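Local coordinates for protein esterase (Rhizomucor miehei CAU432, PDB 4WY8) that hydrolyses carboxylic ester bonds, as a fungal carboxylesterase built on the alpha/beta hydrolase fold, at residues 190-195 against 259-264; 254-259 against 282-287. One frame throughout, in Å; residues are numbered along the deposited sequence.

Interaction 1 of 2, residues 190-195 against 259-264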
# COMPACT_ATOMS: atom_id res chain seq x y z
N LEU A 190 9.11 -5.27 -6.17
CA LEU A 190 10.37 -5.08 -5.44
C LEU A 190 10.10 -4.76 -3.97
O LEU A 190 9.63 -3.68 -3.61
CB LEU A 190 11.20 -3.95 -6.07
CG LEU A 190 11.42 -3.91 -7.59
CD1 LEU A 190 12.33 -2.74 -7.96
CD2 LEU A 190 11.99 -5.22 -8.12
N ILE A 191 10.39 -5.73 -3.11
CA ILE A 191 10.16 -5.59 -1.69
C ILE A 191 11.46 -5.22 -0.99
O ILE A 191 12.40 -6.01 -0.97
CB ILE A 191 9.62 -6.88 -1.07
CG1 ILE A 191 8.37 -7.33 -1.83
CG2 ILE A 191 9.33 -6.68 0.41
CD1 ILE A 191 7.87 -8.70 -1.42
N TYR A 192 11.46 -4.03 -0.39
CA TYR A 192 12.64 -3.35 0.13
C TYR A 192 13.94 -3.82 -0.51
O TYR A 192 14.76 -4.49 0.11
CB TYR A 192 12.70 -3.47 1.68
CG TYR A 192 12.37 -4.82 2.34
CD1 TYR A 192 12.99 -5.99 1.94
CD2 TYR A 192 11.46 -4.90 3.40
CE1 TYR A 192 12.71 -7.22 2.55
CE2 TYR A 192 11.15 -6.12 4.02
CZ TYR A 192 11.79 -7.28 3.60
OH TYR A 192 11.51 -8.50 4.23
N PRO A 193 14.13 -3.46 -1.80
CA PRO A 193 15.28 -3.95 -2.57
C PRO A 193 16.62 -3.30 -2.22
O PRO A 193 16.63 -2.18 -1.71
CB PRO A 193 14.89 -3.61 -4.03
CG PRO A 193 14.02 -2.41 -3.91
CD PRO A 193 13.22 -2.63 -2.62
N VAL A 194 17.72 -4.02 -2.48
CA VAL A 194 19.04 -3.43 -2.55
C VAL A 194 19.20 -2.85 -3.96
O VAL A 194 18.99 -3.55 -4.94
CB VAL A 194 20.17 -4.47 -2.31
CG1 VAL A 194 21.53 -3.78 -2.20
CG2 VAL A 194 19.88 -5.30 -1.08
N THR A 195 19.52 -1.56 -4.06
CA THR A 195 19.69 -0.93 -5.37
C THR A 195 20.99 -0.15 -5.50
O THR A 195 21.27 0.38 -6.57
CB THR A 195 18.56 0.06 -5.70
OG1 THR A 195 18.63 1.19 -4.83
CG2 THR A 195 17.20 -0.60 -5.61
N GLU A 259 9.88 1.76 6.55
CA GLU A 259 10.26 3.02 7.18
C GLU A 259 11.57 2.90 7.97
O GLU A 259 12.44 3.75 7.85
CB GLU A 259 9.16 3.52 8.10
CG GLU A 259 9.50 4.85 8.76
CD GLU A 259 8.47 5.25 9.80
OE1 GLU A 259 7.85 4.33 10.39
OE2 GLU A 259 8.31 6.47 10.05
N ALA A 260 11.72 1.85 8.78
CA ALA A 260 12.95 1.72 9.58
C ALA A 260 13.91 0.71 8.96
O ALA A 260 14.01 -0.40 9.44
CB ALA A 260 12.61 1.34 11.01
N ASP A 261 14.60 1.11 7.89
CA ASP A 261 15.40 0.19 7.07
C ASP A 261 16.54 0.98 6.47
O ASP A 261 16.32 2.08 5.93
CB ASP A 261 14.53 -0.45 5.97
CG ASP A 261 15.29 -1.47 5.09
OD1 ASP A 261 16.50 -1.77 5.32
OD2 ASP A 261 14.64 -2.04 4.17
N VAL A 262 17.76 0.44 6.55
CA VAL A 262 18.91 1.12 5.96
C VAL A 262 18.74 1.28 4.44
O VAL A 262 19.25 2.24 3.86
CB VAL A 262 20.25 0.38 6.23
CG1 VAL A 262 20.59 0.44 7.71
CG2 VAL A 262 20.19 -1.07 5.72
N LEU A 263 17.99 0.38 3.82
CA LEU A 263 17.81 0.39 2.36
C LEU A 263 16.67 1.28 1.91
O LEU A 263 16.33 1.31 0.72
CB LEU A 263 17.55 -1.04 1.85
CG LEU A 263 18.62 -2.09 2.14
CD1 LEU A 263 18.22 -3.42 1.57
CD2 LEU A 263 19.98 -1.62 1.56
N ARG A 264 16.03 1.97 2.85
CA ARG A 264 14.84 2.75 2.50
C ARG A 264 15.09 3.78 1.42
O ARG A 264 14.36 3.84 0.40
CB ARG A 264 14.29 3.45 3.73
CG ARG A 264 13.04 4.27 3.42
CD ARG A 264 12.56 5.04 4.63
NE ARG A 264 13.36 6.23 4.86
CZ ARG A 264 13.47 6.83 6.04
NH1 ARG A 264 12.85 6.31 7.09
NH2 ARG A 264 14.20 7.93 6.17
O HOH W 1 14.78 -0.66 -0.51
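Leu-263 reaches from the 259-264 loop onto the chain just past strand 188-191. Its CB lies 3.8 Å from Pro-193 O. CG stays anti to the carbonyl carbon (chi1 -58°), which carries CD1 on toward the same chain; this methyl ends 3.6 Å from Val-194 CG2 and 3.9 Å from Tyr-192 O. A branched aliphatic residue suits the place, since it covers backbone carbonyls and a valine methyl without asking for a polar partner. The polar link comes instead from a water, which donates to Pro-193 O at 2.7 Å and to Leu-263 O at 2.8 Å, tying the two backbones together.

Beside this, Asp-261 OD2 comes within 3.5 Å of Tyr-192 CB, the carboxylate plane standing 85° from the ring. Its other oxygen, OD1, takes an almost straight capping bond from Leu-263 N, met from above the carboxylate plane, which helps to fix the carboxylate's rotation. OD2 is hydrogen-bonded to His-291 ND1, consistent with Asp-261 being the acid of a Ser-His-Asp triad, while the Tyr-192 ring meets the ring of that histidine, and Tyr-192 OH is hydrogen-bonded to Phe-294 N.

The type I turn from Asp-261 to Arg-264 leads into helix 264-276. Met-218 of helix 215-225 touches both Leu-263 and Val-194, and Tyr-204 of helix 202-206 packs on Leu-263.

Interaction 2 of 2, residues 254-259 against 282-287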
# COMPACT_ATOMS: atom_id res chain seq x y z
N LEU A 254 5.90 -2.50 -8.75
CA LEU A 254 5.47 -2.20 -7.38
C LEU A 254 6.71 -2.22 -6.50
O LEU A 254 7.38 -3.24 -6.39
CB LEU A 254 4.41 -3.19 -6.89
CG LEU A 254 3.99 -3.15 -5.41
CD1 LEU A 254 3.37 -1.81 -5.03
CD2 LEU A 254 3.02 -4.32 -5.04
N VAL A 255 7.03 -1.07 -5.90
CA VAL A 255 8.22 -0.94 -5.07
C VAL A 255 7.76 -0.65 -3.65
O VAL A 255 7.08 0.36 -3.39
CB VAL A 255 9.15 0.19 -5.58
CG1 VAL A 255 10.46 0.25 -4.75
CG2 VAL A 255 9.48 -0.04 -7.03
N ILE A 256 8.08 -1.57 -2.74
CA ILE A 256 7.65 -1.45 -1.35
C ILE A 256 8.85 -1.23 -0.45
O ILE A 256 9.80 -2.02 -0.48
CB ILE A 256 6.86 -2.71 -0.91
CG1 ILE A 256 5.55 -2.80 -1.68
CG2 ILE A 256 6.52 -2.65 0.58
CD1 ILE A 256 4.97 -4.19 -1.65
N THR A 257 8.82 -0.17 0.35
CA THR A 257 9.94 0.09 1.25
C THR A 257 9.48 0.10 2.71
O THR A 257 8.27 0.30 3.01
CB THR A 257 10.64 1.46 0.96
OG1 THR A 257 9.69 2.53 1.02
CG2 THR A 257 11.31 1.44 -0.43
N ALA A 258 10.43 -0.14 3.62
CA ALA A 258 10.17 -0.11 5.05
C ALA A 258 10.66 1.19 5.64
O ALA A 258 11.75 1.67 5.29
CB ALA A 258 10.85 -1.31 5.75
N GLU A 259 9.88 1.76 6.55
CA GLU A 259 10.26 3.02 7.18
C GLU A 259 11.57 2.90 7.97
O GLU A 259 12.44 3.75 7.85
CB GLU A 259 9.16 3.52 8.10
CG GLU A 259 9.50 4.85 8.76
CD GLU A 259 8.47 5.25 9.80
OE1 GLU A 259 7.85 4.33 10.39
OE2 GLU A 259 8.31 6.47 10.05
N THR A 282 4.25 1.92 -8.92
CA THR A 282 3.56 2.17 -7.67
C THR A 282 4.60 2.02 -6.56
O THR A 282 5.23 0.97 -6.46
CB THR A 282 2.37 1.19 -7.47
OG1 THR A 282 1.53 1.22 -8.62
CG2 THR A 282 1.54 1.53 -6.23
N ALA A 283 4.85 3.09 -5.80
CA ALA A 283 5.89 3.07 -4.75
C ALA A 283 5.28 3.45 -3.42
O ALA A 283 4.62 4.49 -3.29
CB ALA A 283 7.05 4.03 -5.09
N VAL A 284 5.44 2.58 -2.44
CA VAL A 284 4.79 2.79 -1.15
C VAL A 284 5.75 2.48 -0.02
O VAL A 284 6.48 1.50 -0.06
CB VAL A 284 3.53 1.90 -1.02
CG1 VAL A 284 2.55 2.24 -2.11
CG2 VAL A 284 3.89 0.45 -1.18
N ARG A 285 5.76 3.34 0.99
CA ARG A 285 6.54 3.10 2.20
C ARG A 285 5.60 2.64 3.32
O ARG A 285 4.61 3.31 3.59
CB ARG A 285 7.27 4.38 2.62
CG ARG A 285 8.00 4.26 3.96
CD ARG A 285 8.31 5.63 4.53
NE ARG A 285 9.25 6.37 3.70
CZ ARG A 285 9.88 7.48 4.10
NH1 ARG A 285 9.66 7.95 5.31
NH2 ARG A 285 10.72 8.11 3.28
N TYR A 286 5.86 1.49 3.92
CA TYR A 286 5.05 1.05 5.05
C TYR A 286 5.63 1.57 6.35
O TYR A 286 6.84 1.40 6.60
CB TYR A 286 4.92 -0.47 5.09
CG TYR A 286 3.76 -0.98 4.27
CD1 TYR A 286 3.82 -1.02 2.87
CD2 TYR A 286 2.60 -1.45 4.88
CE1 TYR A 286 2.74 -1.49 2.11
CE2 TYR A 286 1.53 -1.93 4.14
CZ TYR A 286 1.61 -1.95 2.75
OH TYR A 286 0.55 -2.43 2.03
N LEU A 287 4.79 2.18 7.18
CA LEU A 287 5.29 2.74 8.42
C LEU A 287 5.35 1.71 9.54
O LEU A 287 4.58 0.73 9.55
CB LEU A 287 4.43 3.93 8.86
CG LEU A 287 4.96 5.29 8.39
CD1 LEU A 287 4.78 5.51 6.88
CD2 LEU A 287 4.30 6.40 9.18
O HOH W 2 7.82 7.80 7.28
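Thr-282 O is met by two groups of the neighbouring strand: Val-255 N donates a nearly straight hydrogen bond of 2.8 Å, and Leu-254 CA makes a CA-H...O contact. The pattern then alternates as parallel strands require. Val-284 N bonds Val-255 O, Thr-257 N bonds Val-284 O, and Tyr-286 N bonds Thr-257 O at 2.8 Å; a fifth bond, from Glu-259 N to Tyr-286 O, is more bent (145°).

On one face the side chains are largely apolar. Ile-256 CG1 lies 3.7 Å from Val-284 CG2, the two side by side and pointing the same way, while Ile-256 CG2 nears Tyr-286 CD1 at 3.9 Å. Beta-branched residues suit the extended backbone here, and helix 301-322 packs on this face, Ile-310 against Ile-256 and Trp-313 against Leu-254 and Thr-282.

The other face turns polar toward its end. Thr-257 holds OG1 between its backbone N and carbonyl carbon (chi1 57°), 3.4 Å from Arg-285 CB. Glu-268 OE2 joins the pair, bonding Thr-257 OG1 and bridging to Arg-285 NE. Past the corner, Glu-259 OE1 lies 3.6 Å from Leu-287 CG and accepts from Gly-288 N; OE2 accepts from a water that in turn accepts from Arg-285 NH1, and OE2 also forms a salt bridge with Arg-272 of the second subunit.

Val-284, Arg-285 and Tyr-286 form an antiparallel ladder with a strand of that subunit, continuing the sheet across the dimer. Strands 253-258 and 281-286, joined through helix 264-276, make a beta-alpha-beta unit at the end of the alpha/beta hydrolase sheet within this chain.

How the interactions relate
Interaction 2 lies within the sheet and interaction 1 in the loops that follow two of its neighbouring strands; their centres are about 8 Å apart and they share Glu-259. Strand 253-258 runs between strands 188-191 and 281-286, so it pairs with both: Leu-190 N reaches Leu-254 O at 2.7 Å and Tyr-192 N reaches Ile-256 O at 2.6 Å, probable hydrogen bonds that carry interaction 1 into interaction 2. The loop after 253-258 supplies Asp-261, and the chain beyond 281-286 supplies His-291, which together with Ser-164 on the probable nucleophile elbow would form the triad. Interaction 2 thus pairs the two strands after which the probable acid and histidine follow, and interaction 1 includes that probable acid.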